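Diaminopimelate decarboxylase (Methanocaldococcus jannaschii, PDB 1TWI) catalyses the pyridoxal 5'-phosphate-dependent decarboxylation of meso-diaminopimelate to L-lysine, the last step of lysine biosynthesis by the diaminopimelate pathway. Local coordinates at residues Thr216-Ser219 against Pro220-Glu224. Numbering follows the deposited sequence.
Sequences TDIS and PFIEE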
loop_
_atom_site.group_PDB
_atom_site.type_symbol
_atom_site.label_atom_id
_atom_site.label_comp_id
_atom_site.label_asym_id
_atom_site.label_seq_id
_atom_site.Cartn_x
_atom_site.Cartn_y
_atom_site.Cartn_z
ATOM N N THR A 216 9.354 -5.359 21.149
ATOM C CA THR A 216 9.112 -4.795 22.469
ATOM C C THR A 216 9.707 -5.695 23.568
ATOM O O THR A 216 9.137 -5.818 24.641
ATOM C CB THR A 216 7.569 -4.646 22.743
ATOM O OG1 THR A 216 6.933 -5.908 22.514
ATOM C CG2 THR A 216 6.939 -3.614 21.793
ATOM N N ASP A 217 10.852 -6.311 23.289
ATOM C CA ASP A 217 11.545 -7.160 24.258
ATOM C C ASP A 217 12.987 -6.795 24.013
ATOM O O ASP A 217 13.393 -6.694 22.860
ATOM C CB ASP A 217 11.319 -8.641 23.925
ATOM C CG ASP A 217 12.042 -9.599 24.882
ATOM O OD1 ASP A 217 13.054 -9.245 25.523
ATOM O OD2 ASP A 217 11.601 -10.764 24.976
ATOM N N ILE A 218 13.773 -6.607 25.064
ATOM C CA ILE A 218 15.182 -6.248 24.880
ATOM C C ILE A 218 16.050 -7.470 24.498
ATOM O O ILE A 218 17.150 -7.337 23.963
ATOM C CB ILE A 218 15.729 -5.622 26.180
ATOM C CG1 ILE A 218 15.451 -4.124 26.221
ATOM C CG2 ILE A 218 17.179 -5.903 26.355
ATOM C CD1 ILE A 218 15.873 -3.307 25.006
ATOM N N SER A 219 15.528 -8.661 24.742
ATOM C CA SER A 219 16.291 -9.889 24.513
ATOM C C SER A 219 16.900 -10.062 23.093
ATOM O O SER A 219 18.107 -10.361 22.956
ATOM C CB SER A 219 15.367 -11.078 24.863
ATOM O OG SER A 219 15.974 -12.329 24.624
ATOM N N PRO A 220 16.085 -9.894 22.030
ATOM C CA PRO A 220 16.601 -10.044 20.650
ATOM C C PRO A 220 17.793 -9.085 20.396
ATOM O O PRO A 220 18.781 -9.418 19.700
ATOM C CB PRO A 220 15.407 -9.677 19.773
ATOM C CG PRO A 220 14.221 -9.834 20.659
ATOM C CD PRO A 220 14.684 -9.461 22.035
ATOM N N PHE A 221 17.699 -7.890 20.970
ATOM C CA PHE A 221 18.773 -6.914 20.813
ATOM C C PHE A 221 20.051 -7.339 21.519
ATOM O O PHE A 221 21.156 -7.156 20.987
ATOM C CB PHE A 221 18.348 -5.530 21.319
ATOM C CG PHE A 221 17.240 -4.935 20.510
ATOM C CD1 PHE A 221 17.459 -4.551 19.191
ATOM C CD2 PHE A 221 15.979 -4.830 21.035
ATOM C CE1 PHE A 221 16.435 -4.086 18.407
ATOM C CE2 PHE A 221 14.903 -4.354 20.253
ATOM C CZ PHE A 221 15.128 -3.980 18.947
ATOM N N ILE A 222 19.927 -7.859 22.734
ATOM C CA ILE A 222 21.116 -8.344 23.436
ATOM C C ILE A 222 21.761 -9.468 22.567
ATOM O O ILE A 222 22.962 -9.462 22.332
ATOM C CB ILE A 222 20.724 -8.977 24.839
ATOM C CG1 ILE A 222 20.200 -7.904 25.788
ATOM C CG2 ILE A 222 21.941 -9.627 25.483
ATOM C CD1 ILE A 222 19.423 -8.458 27.026
ATOM N N GLU A 223 20.963 -10.415 22.084
ATOM C CA GLU A 223 21.514 -11.525 21.296
ATOM C C GLU A 223 22.151 -11.015 19.986
ATOM O O GLU A 223 23.199 -11.497 19.572
ATOM C CB GLU A 223 20.409 -12.558 21.000
ATOM C CG GLU A 223 20.864 -13.753 20.139
ATOM C CD GLU A 223 21.824 -14.694 20.867
ATOM O OE1 GLU A 223 22.024 -14.565 22.115
ATOM O OE2 GLU A 223 22.373 -15.582 20.169
ATOM N N GLU A 224 21.491 -10.067 19.329
ATOM C CA GLU A 224 22.080 -9.447 18.129
ATOM C C GLU A 224 23.429 -8.827 18.513
ATOM O O GLU A 224 24.446 -9.017 17.832
ATOM C CB GLU A 224 21.167 -8.297 17.599
ATOM C CG GLU A 224 21.873 -7.390 16.523
ATOM C CD GLU A 224 21.151 -6.065 16.242
ATOM O OE1 GLU A 224 20.226 -5.668 17.031
ATOM O OE2 GLU A 224 21.526 -5.385 15.256
#
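Ile218 and Ile222, one helical turn apart, meet through their branches: Ile218 CG2 presses on Ile222 CD1 at 3.5 Å, a tight carbon pair, with the two side chains at about a right angle. With its CG1 anti to the carbonyl carbon (chi1 -67°), Ile222 lays CG1 and CD1 back over Ile218 CG2. The backbone joins the same two residues, Ile222 N donating to Ile218 O at 3.1 Å, and the next bond of the helix runs from Glu223 N to Ser219 O at 3.0 Å. Asp217 illustrates how a side chain caps the start of such a helix. Its CG stands anti to the backbone N (chi1 179°), which carries the carboxylate toward the first turn. Ser219 N donates to Asp217 OD1 at 2.7 Å. The bond is fairly straight, though the donor sits above the carboxylate plane, 45° out of it. The same side chain crosses Pro220, whose CD lies 3.9 Å from Asp217 OD1. Pro220, without an N-H to offer, fits the first turn, where amides have no helical acceptor before them. This is the entry to helix 219-237, which follows strand 202-208 in the TIM-like barrel of the pyridoxal-binding domain. Ile218 CD1 also reaches Phe221 CD2 at 4.3 Å, and Ile218 O lies at the edge of the Phe221 ring, near its plane. That buried ring packs on Leu267 of helix 264-276 and comes close to Gly250, a pyridoxal 5'-phosphate-binding residue, while Ile218 and Ile222 both rest on Ala270. Ser219 points its hydroxyl elsewhere, OG hydrogen bonding with His168 NE2.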